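Local structure of hypothetical protein Rv2827c (Mycobacterium tuberculosis, 1ZEL) at residues G101-G106 against P125-P130; R146-A151 against A191-S196; R226-W231 against R254-M259; R246-L251 against A278-L283; R263-H268 against V284-V289. The protein is of unknown function but probably binds DNA through a winged-helix domain and carries a region related to the C-terminal domain of AbiEi antitoxins. All coordinates share one frame; numbering follows the deposited sequence.

Contact 1. Residues G101-G106 against P125-P130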
# COMPACT_ATOMS: atom_id res chain seq x y z
N GLY A 101 -3.24 11.95 0.18
CA GLY A 101 -3.64 11.48 1.50
C GLY A 101 -3.73 9.97 1.69
O GLY A 101 -4.28 9.53 2.70
N PHE A 102 -3.19 9.18 0.75
CA PHE A 102 -3.29 7.73 0.86
C PHE A 102 -2.13 7.23 1.67
O PHE A 102 -1.10 7.92 1.81
CB PHE A 102 -3.27 7.03 -0.53
CG PHE A 102 -2.01 7.30 -1.34
CD1 PHE A 102 -0.85 6.55 -1.13
CD2 PHE A 102 -1.99 8.29 -2.32
CE1 PHE A 102 0.32 6.81 -1.83
CE2 PHE A 102 -0.81 8.54 -3.07
CZ PHE A 102 0.34 7.80 -2.80
N MET A 103 -2.28 6.01 2.17
CA MET A 103 -1.17 5.27 2.72
C MET A 103 -1.20 3.86 2.16
O MET A 103 -2.27 3.28 2.03
CB MET A 103 -1.26 5.24 4.25
CG MET A 103 -1.30 6.62 4.86
SD MET A 103 -1.38 6.68 6.67
CE MET A 103 0.28 6.23 7.11
N LEU A 104 -0.03 3.30 1.82
CA LEU A 104 0.07 1.89 1.49
C LEU A 104 -0.51 1.09 2.65
O LEU A 104 -0.26 1.40 3.82
CB LEU A 104 1.53 1.50 1.22
CG LEU A 104 2.17 2.05 -0.05
CD1 LEU A 104 3.65 1.68 -0.14
CD2 LEU A 104 1.41 1.60 -1.29
N ALA A 105 -1.32 0.08 2.33
CA ALA A 105 -2.01 -0.70 3.37
C ALA A 105 -1.86 -2.19 3.13
O ALA A 105 -1.09 -2.61 2.25
CB ALA A 105 -3.49 -0.31 3.47
N GLY A 106 -2.59 -2.98 3.91
CA GLY A 106 -2.72 -4.42 3.67
C GLY A 106 -1.42 -5.08 3.30
O GLY A 106 -0.42 -4.86 3.98
N PRO A 125 -2.84 -2.18 -2.56
CA PRO A 125 -3.72 -1.88 -1.44
C PRO A 125 -3.33 -0.58 -0.73
O PRO A 125 -2.18 -0.42 -0.28
CB PRO A 125 -3.54 -3.09 -0.52
CG PRO A 125 -2.12 -3.50 -0.77
CD PRO A 125 -1.89 -3.27 -2.24
N ILE A 126 -4.28 0.34 -0.65
CA ILE A 126 -4.09 1.59 0.09
C ILE A 126 -5.21 1.84 1.06
O ILE A 126 -6.29 1.28 0.94
CB ILE A 126 -3.96 2.83 -0.85
CG1 ILE A 126 -5.25 3.03 -1.68
CG2 ILE A 126 -2.74 2.72 -1.77
CD1 ILE A 126 -5.25 4.36 -2.45
N TRP A 127 -4.96 2.71 2.02
CA TRP A 127 -5.99 3.24 2.89
C TRP A 127 -6.19 4.68 2.47
O TRP A 127 -5.21 5.36 2.16
CB TRP A 127 -5.54 3.18 4.38
CG TRP A 127 -6.49 3.99 5.27
CD1 TRP A 127 -7.73 3.61 5.73
CD2 TRP A 127 -6.31 5.35 5.70
NE1 TRP A 127 -8.31 4.65 6.45
CE2 TRP A 127 -7.46 5.72 6.44
CE3 TRP A 127 -5.28 6.29 5.54
CZ2 TRP A 127 -7.60 6.98 7.03
CZ3 TRP A 127 -5.42 7.54 6.11
CH2 TRP A 127 -6.57 7.88 6.85
N LEU A 128 -7.46 5.12 2.42
CA LEU A 128 -7.79 6.52 2.19
C LEU A 128 -8.75 7.00 3.26
O LEU A 128 -9.66 6.26 3.62
CB LEU A 128 -8.50 6.68 0.83
CG LEU A 128 -7.65 6.91 -0.42
CD1 LEU A 128 -8.56 6.88 -1.67
CD2 LEU A 128 -6.90 8.21 -0.33
N PRO A 129 -8.59 8.24 3.75
CA PRO A 129 -9.58 8.75 4.68
C PRO A 129 -10.97 8.91 4.02
O PRO A 129 -11.06 9.05 2.80
CB PRO A 129 -9.02 10.11 5.08
CG PRO A 129 -8.01 10.44 4.14
CD PRO A 129 -7.51 9.21 3.49
N PRO A 130 -12.04 8.82 4.83
CA PRO A 130 -13.43 8.92 4.36
C PRO A 130 -13.62 10.02 3.33
O PRO A 130 -14.26 9.79 2.29
CB PRO A 130 -14.20 9.27 5.64
CG PRO A 130 -13.41 8.57 6.75
CD PRO A 130 -11.96 8.62 6.30
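M103 and W127 form an antiparallel hydrogen-bonded pair whose side chains lie side by side and point the same way. The W127 side chain starts at CB, 4.1 Å from A105 CB. CG is anti to the backbone N (chi1 168°), which turns the indole along the M103 chain. At CE3 the ring meets M103 CG, 4.1 Å away and near the ring plane, at its edge. CE3 and CZ3 also meet M103 SD, a Met-aromatic contact in which the sulfur lies obliquely, 5.1 Å from the centroid of the six-membered ring of W127. CZ3 reaches G101 O as well, while NE1 bonds to I147 O beyond the two segments. The backbones are joined by M103 N to W127 O (3.0 Å) and by W127 N to M103 O (2.7 Å). These bonds tie strand 103-104, an outer strand of a small mixed sheet, to the central strand 124-127, which runs parallel to 142-145 on its other side. Two residues on, A105 N reaches P125 O at 2.8 Å. L104 and I126 form the non-hydrogen-bonded pair, and their side chains diverge. On the flank away from the indole, F102 CB packs on I126 CD1 and on L128 CD2, each at 3.8 Å, and the F102 ring continues to W93 and L94 of helix 88-96.

Contact 2. Residues R146-A151 against A191-S196. With FMT (formic acid), chain E.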
# COMPACT_ATOMS: atom_id res chain seq x y z
N ARG A 146 -11.27 1.31 3.65
CA ARG A 146 -11.88 2.56 4.08
C ARG A 146 -12.33 2.53 5.54
O ARG A 146 -13.52 2.71 5.83
CB ARG A 146 -13.06 2.89 3.18
CG ARG A 146 -12.68 3.33 1.78
CD ARG A 146 -12.71 4.83 1.65
NE ARG A 146 -12.73 5.23 0.24
CZ ARG A 146 -12.36 6.42 -0.19
NH1 ARG A 146 -11.96 7.32 0.70
NH2 ARG A 146 -12.37 6.71 -1.49
N ILE A 147 -11.39 2.33 6.44
CA ILE A 147 -11.66 2.37 7.88
C ILE A 147 -11.60 3.83 8.29
O ILE A 147 -10.64 4.52 7.95
CB ILE A 147 -10.61 1.50 8.59
CG1 ILE A 147 -10.76 0.05 8.11
CG2 ILE A 147 -10.72 1.61 10.13
CD1 ILE A 147 -9.69 -0.85 8.60
N PRO A 148 -12.64 4.33 9.00
CA PRO A 148 -12.72 5.77 9.25
C PRO A 148 -11.82 6.30 10.35
O PRO A 148 -12.27 7.05 11.22
CB PRO A 148 -14.21 5.97 9.61
CG PRO A 148 -14.58 4.71 10.26
CD PRO A 148 -13.82 3.62 9.56
N TRP A 149 -10.54 5.92 10.30
CA TRP A 149 -9.54 6.59 11.12
C TRP A 149 -9.49 8.12 10.85
O TRP A 149 -9.71 8.58 9.71
CB TRP A 149 -8.16 6.00 10.85
CG TRP A 149 -7.99 4.62 11.39
CD1 TRP A 149 -8.33 4.19 12.64
CD2 TRP A 149 -7.41 3.49 10.72
NE1 TRP A 149 -7.99 2.86 12.80
CE2 TRP A 149 -7.43 2.41 11.63
CE3 TRP A 149 -6.87 3.29 9.44
CZ2 TRP A 149 -6.94 1.14 11.29
CZ3 TRP A 149 -6.38 2.04 9.11
CH2 TRP A 149 -6.42 0.97 10.03
N ASN A 150 -9.18 8.85 11.93
CA ASN A 150 -8.83 10.28 11.88
C ASN A 150 -7.60 10.55 10.98
O ASN A 150 -6.44 10.27 11.35
CB ASN A 150 -8.61 10.82 13.31
CG ASN A 150 -8.22 12.29 13.34
OD1 ASN A 150 -8.26 12.97 12.32
ND2 ASN A 150 -7.83 12.79 14.51
N ALA A 151 -7.89 11.09 9.80
CA ALA A 151 -6.88 11.51 8.83
C ALA A 151 -5.87 12.52 9.40
O ALA A 151 -4.79 12.71 8.83
CB ALA A 151 -7.56 12.10 7.60
N ALA A 191 -7.82 -7.20 11.15
CA ALA A 191 -8.81 -7.66 12.14
C ALA A 191 -10.20 -7.06 11.84
O ALA A 191 -11.23 -7.75 11.93
CB ALA A 191 -8.37 -7.28 13.56
N THR A 192 -10.22 -5.78 11.49
CA THR A 192 -11.49 -5.10 11.23
C THR A 192 -12.17 -5.65 9.99
O THR A 192 -13.40 -5.91 10.00
CB THR A 192 -11.30 -3.56 11.10
OG1 THR A 192 -10.78 -3.06 12.33
CG2 THR A 192 -12.61 -2.84 10.78
N ARG A 193 -11.38 -5.83 8.93
CA ARG A 193 -11.91 -6.29 7.65
C ARG A 193 -10.97 -7.34 7.06
O ARG A 193 -10.18 -7.02 6.20
CB ARG A 193 -12.05 -5.10 6.68
CG ARG A 193 -13.27 -4.21 7.00
CD ARG A 193 -13.31 -2.97 6.15
NE ARG A 193 -14.00 -1.89 6.85
CZ ARG A 193 -14.38 -0.75 6.28
NH1 ARG A 193 -14.16 -0.55 4.98
NH2 ARG A 193 -14.98 0.18 7.01
N PRO A 194 -11.04 -8.58 7.55
CA PRO A 194 -10.13 -9.61 7.05
C PRO A 194 -10.18 -9.79 5.53
O PRO A 194 -9.19 -10.18 4.95
CB PRO A 194 -10.59 -10.88 7.77
CG PRO A 194 -11.28 -10.37 9.02
CD PRO A 194 -11.90 -9.08 8.64
N ALA A 195 -11.31 -9.46 4.90
CA ALA A 195 -11.48 -9.68 3.45
C ALA A 195 -10.70 -8.64 2.64
O ALA A 195 -10.44 -8.84 1.43
CB ALA A 195 -13.00 -9.67 3.06
N SER A 196 -10.29 -7.56 3.31
CA SER A 196 -9.52 -6.51 2.67
C SER A 196 -8.08 -6.93 2.45
O SER A 196 -7.35 -6.27 1.70
CB SER A 196 -9.55 -5.22 3.49
OG SER A 196 -8.74 -5.35 4.65
C FMT E . -12.84 3.69 -3.11
O1 FMT E . -13.00 4.75 -3.73
O2 FMT E . -13.18 3.50 -1.94
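The backbones of R146-I147 and T192-R193 keep well apart, with CA atoms 8.2 Å from each other at I147 and T192, so side chains bridge the gap. I147 and T192 reach toward each other tip to tip, I147 CD1 coming to 4.0 Å from T192 CB, while T192 OG1 is bonded to V188 O within its own helix. R193, the first residue to leave helix 183-192, sends an extended chain past I147 in the opposite direction. I147 CG1 lies over one face of the R193 guanidinium, offset toward the rim and 4.0 Å from R193 NE. Its end comes up to the backbone of R146, with R193 NH2 3.2 Å from R146 O. R193 O accepts from both S196 N and S196 OG, holding the turn into the 3-10 segment 194-196. The R146 guanidinium leads away from this contact, bending at chi2 (-99°) to grip a formic acid molecule, probably from the crystallisation liquor, with NE and NH2, and its NH1 bonds to K132 O. The loop after strand 142-145 thus meets the helix end through the CG1 methylene of I147 on a flat cation, with a carbonyl oxygen near its nitrogens that probably eases the positive charge.

Contact 3. Residues R226-W231 against R254-M259. With FMT (formic acid), chain H; FMT (formic acid), chain G.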
# COMPACT_ATOMS: atom_id res chain seq x y z
N ARG A 226 -14.05 1.07 16.21
CA ARG A 226 -14.28 -0.11 15.38
C ARG A 226 -15.36 -0.98 16.06
O ARG A 226 -15.60 -0.86 17.27
CB ARG A 226 -12.99 -0.95 15.20
CG ARG A 226 -11.69 -0.25 14.80
CD ARG A 226 -11.65 0.27 13.36
NE ARG A 226 -12.57 1.41 13.23
CZ ARG A 226 -12.37 2.62 13.73
NH1 ARG A 226 -11.26 2.91 14.42
NH2 ARG A 226 -13.29 3.56 13.55
N PRO A 227 -16.02 -1.85 15.28
CA PRO A 227 -16.99 -2.75 15.91
C PRO A 227 -16.31 -3.69 16.90
O PRO A 227 -15.08 -3.88 16.85
CB PRO A 227 -17.55 -3.54 14.74
CG PRO A 227 -17.25 -2.70 13.50
CD PRO A 227 -15.95 -2.05 13.82
N THR A 228 -17.08 -4.27 17.81
CA THR A 228 -16.52 -5.17 18.83
C THR A 228 -15.81 -6.34 18.20
O THR A 228 -14.78 -6.81 18.71
CB THR A 228 -17.63 -5.64 19.78
OG1 THR A 228 -18.27 -4.48 20.32
CG2 THR A 228 -17.06 -6.51 20.90
N SER A 229 -16.34 -6.81 17.07
CA SER A 229 -15.71 -7.90 16.33
C SER A 229 -14.25 -7.64 15.97
O SER A 229 -13.44 -8.56 15.97
CB SER A 229 -16.52 -8.25 15.07
OG SER A 229 -16.67 -7.12 14.25
N ALA A 230 -13.92 -6.38 15.65
CA ALA A 230 -12.53 -5.99 15.34
C ALA A 230 -11.63 -6.19 16.54
O ALA A 230 -10.52 -6.69 16.40
CB ALA A 230 -12.47 -4.54 14.84
N TRP A 231 -12.14 -5.80 17.72
CA TRP A 231 -11.43 -5.96 18.97
C TRP A 231 -11.19 -7.43 19.25
O TRP A 231 -10.08 -7.83 19.62
CB TRP A 231 -12.25 -5.35 20.11
CG TRP A 231 -12.25 -3.86 20.14
CD1 TRP A 231 -13.02 -3.03 19.37
CD2 TRP A 231 -11.48 -3.03 21.01
NE1 TRP A 231 -12.76 -1.71 19.71
CE2 TRP A 231 -11.82 -1.69 20.72
CE3 TRP A 231 -10.53 -3.28 22.02
CZ2 TRP A 231 -11.24 -0.59 21.39
CZ3 TRP A 231 -9.94 -2.20 22.68
CH2 TRP A 231 -10.29 -0.87 22.36
N ARG A 254 -12.25 -2.84 25.32
CA ARG A 254 -13.28 -2.56 24.30
C ARG A 254 -14.35 -1.67 24.91
O ARG A 254 -14.50 -1.62 26.15
CB ARG A 254 -13.90 -3.87 23.81
CG ARG A 254 -14.62 -4.66 24.92
CD ARG A 254 -15.27 -5.94 24.41
NE ARG A 254 -16.07 -6.59 25.44
CZ ARG A 254 -15.58 -7.27 26.47
NH1 ARG A 254 -14.27 -7.37 26.64
NH2 ARG A 254 -16.40 -7.84 27.35
N HIS A 255 -15.10 -0.97 24.06
CA HIS A 255 -16.11 -0.05 24.57
C HIS A 255 -17.41 -0.75 24.92
O HIS A 255 -18.10 -0.30 25.81
CB HIS A 255 -16.36 1.13 23.63
CG HIS A 255 -15.12 1.86 23.23
ND1 HIS A 255 -15.02 2.58 22.06
CD2 HIS A 255 -13.92 1.98 23.84
CE1 HIS A 255 -13.81 3.11 21.97
NE2 HIS A 255 -13.12 2.75 23.03
N THR A 256 -17.73 -1.85 24.24
CA THR A 256 -19.03 -2.50 24.45
C THR A 256 -18.88 -3.82 25.22
O THR A 256 -18.15 -4.70 24.79
CB THR A 256 -19.78 -2.73 23.11
OG1 THR A 256 -19.78 -1.50 22.37
CG2 THR A 256 -21.23 -3.19 23.34
N GLU A 257 -19.59 -3.94 26.34
CA GLU A 257 -19.46 -5.10 27.23
C GLU A 257 -19.90 -6.41 26.60
O GLU A 257 -19.16 -7.40 26.63
CB GLU A 257 -20.24 -4.87 28.54
CG GLU A 257 -20.04 -5.96 29.58
N VAL A 258 -21.11 -6.43 26.02
CA VAL A 258 -21.66 -7.68 25.48
C VAL A 258 -20.95 -8.03 24.21
O VAL A 258 -20.73 -7.17 23.35
CB VAL A 258 -23.20 -7.62 25.24
CG1 VAL A 258 -23.96 -7.48 26.56
CG2 VAL A 258 -23.57 -6.51 24.24
N MET A 259 -20.58 -9.29 24.10
CA MET A 259 -19.70 -9.73 23.05
C MET A 259 -20.36 -10.88 22.30
O MET A 259 -20.24 -12.03 22.70
CB MET A 259 -18.39 -10.19 23.69
CG MET A 259 -17.22 -10.16 22.79
SD MET A 259 -15.71 -9.91 23.72
CE MET A 259 -15.55 -11.47 24.54
C FMT H . -16.16 -2.09 20.97
O1 FMT H . -16.56 -2.98 21.73
O2 FMT H . -15.47 -1.14 21.34
C FMT G . -15.33 1.27 12.22
O1 FMT G . -14.82 0.54 11.37
O2 FMT G . -15.89 2.33 11.95
O HOH W 1 -20.66 -5.75 21.01
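W231 CG sits beside the backbone N (chi1 -74°), turning the indole toward the loop, while R254 CG lies between its own N and carbonyl carbon (chi1 62°), which sends the chain from CB out past T228. R254 CA stands 3.6 Å from the centroid of the W231 six-membered ring and only 9° off its normal, a CH-pi contact over the face. Farther along the chain, R254 CD meets T228 CG2 at 4.0 Å. P227 occupies the N-cap position of helix 228-240; T228 and W231, in its first turn, face the loop between helix 244-251 and strand 262-264. A formic acid molecule, probably from the crystallisation liquor, lies between the two: T228 OG1 donates to its O1 (2.7 Å), T256 N to the same oxygen, and H255 N to O2 (2.8 Å). Beside it the H255 ring has W231 CZ2 over one face. A water bridges T228 OG1 and V258 O, donating to both. The loop also folds on itself: R254 NH2 bonds to a lone pair of E257 O at 2.9 Å, in the guanidinium plane, and M259 SD lies over the centre of one guanidinium face.

Contact 4. Residues R246-L251 against A278-L283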
# COMPACT_ATOMS: atom_id res chain seq x y z
N ARG A 246 -1.51 -10.37 26.52
CA ARG A 246 -1.72 -9.07 25.86
C ARG A 246 -3.07 -9.03 25.15
O ARG A 246 -3.78 -8.02 25.19
CB ARG A 246 -0.58 -8.75 24.87
CG ARG A 246 0.75 -8.35 25.56
CD ARG A 246 1.87 -8.05 24.54
NE ARG A 246 1.41 -7.12 23.49
CZ ARG A 246 2.01 -6.96 22.32
NH1 ARG A 246 3.11 -7.64 22.03
NH2 ARG A 246 1.51 -6.12 21.44
N GLY A 247 -3.42 -10.14 24.49
CA GLY A 247 -4.70 -10.23 23.76
C GLY A 247 -5.91 -10.07 24.67
O GLY A 247 -6.85 -9.31 24.37
N GLN A 248 -5.89 -10.76 25.81
CA GLN A 248 -6.99 -10.66 26.77
C GLN A 248 -7.07 -9.27 27.42
O GLN A 248 -8.18 -8.76 27.68
CB GLN A 248 -6.85 -11.78 27.80
CG GLN A 248 -7.10 -13.16 27.16
CD GLN A 248 -6.64 -14.33 28.02
OE1 GLN A 248 -6.67 -14.26 29.24
NE2 GLN A 248 -6.23 -15.42 27.37
N ALA A 249 -5.92 -8.65 27.65
CA ALA A 249 -5.90 -7.30 28.23
C ALA A 249 -6.44 -6.29 27.23
O ALA A 249 -7.16 -5.36 27.60
CB ALA A 249 -4.51 -6.92 28.65
N LEU A 250 -6.08 -6.47 25.96
CA LEU A 250 -6.55 -5.55 24.92
C LEU A 250 -8.04 -5.70 24.80
O LEU A 250 -8.77 -4.70 24.71
CB LEU A 250 -5.85 -5.86 23.56
CG LEU A 250 -6.34 -4.97 22.40
CD1 LEU A 250 -6.01 -3.51 22.69
CD2 LEU A 250 -5.76 -5.43 21.07
N LEU A 251 -8.51 -6.95 24.82
CA LEU A 251 -9.95 -7.18 24.61
C LEU A 251 -10.75 -6.56 25.75
O LEU A 251 -11.84 -6.03 25.52
CB LEU A 251 -10.29 -8.67 24.43
CG LEU A 251 -11.75 -9.00 24.05
CD1 LEU A 251 -12.29 -8.19 22.85
CD2 LEU A 251 -11.91 -10.45 23.78
N ALA A 278 -12.31 -20.11 20.10
CA ALA A 278 -11.56 -19.36 21.09
C ALA A 278 -12.48 -18.59 22.06
O ALA A 278 -12.78 -17.41 21.84
CB ALA A 278 -10.56 -18.41 20.38
N PRO A 279 -12.95 -19.26 23.13
CA PRO A 279 -13.95 -18.63 23.99
C PRO A 279 -13.45 -17.34 24.69
O PRO A 279 -14.26 -16.48 25.04
CB PRO A 279 -14.29 -19.73 25.00
CG PRO A 279 -13.06 -20.61 25.01
CD PRO A 279 -12.61 -20.62 23.59
N GLU A 280 -12.13 -17.22 24.88
CA GLU A 280 -11.52 -16.03 25.46
C GLU A 280 -11.88 -14.77 24.66
O GLU A 280 -11.95 -13.68 25.19
CB GLU A 280 -10.00 -16.22 25.52
CG GLU A 280 -9.52 -17.51 26.24
CD GLU A 280 -9.57 -18.79 25.38
OE1 GLU A 280 -9.79 -18.71 24.15
OE2 GLU A 280 -9.38 -19.90 25.94
N TYR A 281 -12.11 -14.96 23.35
CA TYR A 281 -12.38 -13.83 22.44
C TYR A 281 -13.75 -13.94 21.79
O TYR A 281 -14.09 -13.15 20.89
CB TYR A 281 -11.27 -13.71 21.39
CG TYR A 281 -9.92 -13.80 22.02
CD1 TYR A 281 -9.21 -15.00 22.04
CD2 TYR A 281 -9.38 -12.71 22.70
CE1 TYR A 281 -7.96 -15.09 22.67
CE2 TYR A 281 -8.15 -12.80 23.34
CZ TYR A 281 -7.45 -13.99 23.33
OH TYR A 281 -6.22 -14.07 23.95
N GLN A 282 -14.54 -14.90 22.27
CA GLN A 282 -15.81 -15.29 21.67
C GLN A 282 -15.68 -15.36 20.17
O GLN A 282 -16.41 -14.70 19.44
CB GLN A 282 -16.95 -14.36 22.14
CG GLN A 282 -17.24 -14.46 23.68
CD GLN A 282 -17.88 -15.79 24.04
OE1 GLN A 282 -18.99 -16.08 23.62
NE2 GLN A 282 -17.16 -16.62 24.81
N LEU A 283 -14.73 -16.16 19.71
CA LEU A 283 -14.34 -16.15 18.33
C LEU A 283 -14.25 -17.56 17.77
O LEU A 283 -13.65 -18.45 18.38
CB LEU A 283 -12.98 -15.44 18.21
CG LEU A 283 -12.39 -15.18 16.84
CD1 LEU A 283 -11.64 -13.89 16.91
CD2 LEU A 283 -11.48 -16.29 16.44
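Y281 lays the edge of its ring against the backbone of helix 244-251, with G247 C and Q248 N both near the ring plane and G247 C 3.8 Å from Y281 CE2. G247 has no side chain, and this permits the close approach. With CG beside the backbone N (chi1 -47°), the Y281 ring extends from its loop to the helix. Its far end runs into Q248, whose CG is 3.5 Å from Y281 OH; the two side chains cross at about a right angle. The hydroxyl finds its polar partner in D239 of helix 228-240. Nearer the CB end of the ring, L251 CD2 comes in obliquely to Y281 CD2 at 3.6 Å, and the same methyl reaches E280 O at 3.5 Å. E280 CB lies over one face of the Y281 ring, toward its rim. The turn bearing Y281 is held from within: A278 O accepts from Y281 N and L283 N, which come from opposite faces of its plane, and Q282 NE2 bonds to P279 O at 2.9 Å. Q282 and L283 both face A278 in a G1 beta bulge. The contact thus sets the connection between strands 276-278 and 283-285 on helix 244-251, with helix 228-240 beside both: S235 touches L251 and Y281, and Q232 NE2 bonds to Y281 O.

Contact 5. Residues R263-H268 against V284-V289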
# COMPACT_ATOMS: atom_id res chain seq x y z
N ARG A 263 -16.94 -14.52 13.75
CA ARG A 263 -16.14 -15.41 12.92
C ARG A 263 -14.92 -14.67 12.40
O ARG A 263 -15.00 -13.49 12.07
CB ARG A 263 -16.96 -15.96 11.75
CG ARG A 263 -17.95 -17.04 12.11
CD ARG A 263 -18.72 -17.51 10.86
NE ARG A 263 -19.74 -18.52 11.14
CZ ARG A 263 -21.06 -18.32 11.07
NH1 ARG A 263 -21.55 -17.13 10.71
NH2 ARG A 263 -21.90 -19.31 11.33
N PHE A 264 -13.79 -15.37 12.35
CA PHE A 264 -12.58 -14.85 11.76
C PHE A 264 -12.50 -15.58 10.45
O PHE A 264 -12.16 -16.74 10.41
CB PHE A 264 -11.34 -15.15 12.62
CG PHE A 264 -10.21 -14.17 12.40
CD1 PHE A 264 -9.43 -13.73 13.45
CD2 PHE A 264 -9.95 -13.66 11.12
CE1 PHE A 264 -8.41 -12.80 13.24
CE2 PHE A 264 -8.93 -12.73 10.91
CZ PHE A 264 -8.17 -12.30 11.97
N THR A 265 -12.88 -14.89 9.37
CA THR A 265 -13.04 -15.52 8.07
C THR A 265 -12.94 -14.45 6.98
O THR A 265 -13.29 -13.30 7.23
CB THR A 265 -14.40 -16.28 7.95
OG1 THR A 265 -14.42 -17.04 6.74
CG2 THR A 265 -15.60 -15.30 7.94
N THR A 266 -12.49 -14.83 5.79
CA THR A 266 -12.53 -13.91 4.65
C THR A 266 -13.82 -14.08 3.84
O THR A 266 -14.18 -13.23 3.00
CB THR A 266 -11.31 -14.06 3.73
OG1 THR A 266 -11.12 -15.44 3.42
CG2 THR A 266 -10.07 -13.54 4.42
N ALA A 267 -14.51 -15.20 4.11
CA ALA A 267 -15.77 -15.55 3.50
C ALA A 267 -16.22 -16.84 4.18
O ALA A 267 -15.62 -17.90 3.96
CB ALA A 267 -15.63 -15.76 1.96
N HIS A 268 -17.24 -16.76 5.03
CA HIS A 268 -17.72 -17.94 5.74
C HIS A 268 -18.33 -19.03 4.81
O HIS A 268 -19.12 -18.72 3.91
CB HIS A 268 -18.71 -17.54 6.84
CG HIS A 268 -19.40 -18.70 7.48
ND1 HIS A 268 -18.73 -19.66 8.20
CD2 HIS A 268 -20.71 -19.07 7.49
CE1 HIS A 268 -19.59 -20.57 8.63
NE2 HIS A 268 -20.80 -20.22 8.22
N VAL A 284 -14.86 -17.73 16.60
CA VAL A 284 -14.70 -18.94 15.80
C VAL A 284 -13.68 -18.60 14.70
O VAL A 284 -13.93 -17.75 13.85
CB VAL A 284 -16.05 -19.39 15.19
CG1 VAL A 284 -15.83 -20.57 14.25
CG2 VAL A 284 -17.03 -19.79 16.33
N ASP A 285 -12.53 -19.26 14.75
CA ASP A 285 -11.46 -19.00 13.80
C ASP A 285 -11.56 -19.97 12.62
O ASP A 285 -11.28 -21.15 12.76
CB ASP A 285 -10.09 -19.11 14.49
CG ASP A 285 -8.92 -18.85 13.55
OD1 ASP A 285 -9.12 -18.23 12.48
OD2 ASP A 285 -7.78 -19.27 13.87
N GLU A 286 -11.94 -19.44 11.46
CA GLU A 286 -12.03 -20.22 10.22
C GLU A 286 -10.86 -19.93 9.29
O GLU A 286 -10.78 -20.45 8.16
CB GLU A 286 -13.36 -19.94 9.54
CG GLU A 286 -14.52 -20.24 10.45
CD GLU A 286 -15.88 -19.96 9.85
OE1 GLU A 286 -15.96 -19.39 8.74
OE2 GLU A 286 -16.88 -20.33 10.51
N LEU A 287 -9.92 -19.14 9.79
CA LEU A 287 -8.89 -18.59 8.93
C LEU A 287 -7.46 -18.81 9.41
O LEU A 287 -6.67 -19.41 8.70
CB LEU A 287 -9.15 -17.09 8.72
CG LEU A 287 -8.12 -16.24 7.98
CD1 LEU A 287 -8.04 -16.64 6.53
CD2 LEU A 287 -8.58 -14.80 8.10
N VAL A 288 -7.11 -18.29 10.57
CA VAL A 288 -5.72 -18.24 10.99
C VAL A 288 -5.18 -19.66 11.23
O VAL A 288 -4.29 -20.11 10.51
CB VAL A 288 -5.52 -17.29 12.18
CG1 VAL A 288 -4.10 -17.38 12.74
CG2 VAL A 288 -5.82 -15.84 11.75
N VAL A 289 -5.75 -20.36 12.21
CA VAL A 289 -5.33 -21.76 12.50
C VAL A 289 -5.59 -22.73 11.32
O VAL A 289 -4.69 -23.47 10.91
CB VAL A 289 -5.86 -22.24 13.88
CG1 VAL A 289 -5.35 -23.64 14.21
CG2 VAL A 289 -5.39 -21.28 14.96
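This is a parallel strand pairing: edge strand 262-264 lies against the central strand 283-285 of a small mixed sheet, just before helix 288-296. R263 pairs with V284 and F264 with D285. F264 N bonds to V284 O at 2.8 Å, and E286 N returns to F264 O at 2.9 Å. The F264 ring packs CE2 on L287 CD2 at 3.5 Å and takes V288 CG2 over the centre of one face, a CH-pi contact; R233 and Y236 of helix 228-240 also touch it. D285 OD1 accepts from L287 N and V288 N, an Asx turn and motif at the start of the helix, while OD2 takes V289 N and the hydroxyl of Y236. Beyond the paired strands, E286 stays extended past CG (chi2 179°) to meet two basic residues. In one of its two conformers R263 NE lies 3.4 Å from E286 OE2, a long and doubtful salt bridge. H268 ND1 reaches the syn lone pair of E286 OE1 at 2.8 Å, with that oxygen in the ring plane.

From the N terminus, contact 1 closes first, joining strands 103-104 and 124-127 around helix 106-113. Contact 2 follows in series: its loop leaves strand 142-145 beside contact 1, where P129 CB packs on A151 CB, and closes on the end of helix 183-192. Contact 3 then joins the start of helix 228-240 to the loop after helix 244-251. Contact 4 crosses it, since segment 246-251 lies between the two segments of contact 3 and its partner comes later. Contacts 4 and 5 also cross, linking helix 244-251 and strand 262-264 to the C-terminal hairpin and helix. Contact 2 touches contact 3 through T192 and A230, and contact 5 through P194 and F264.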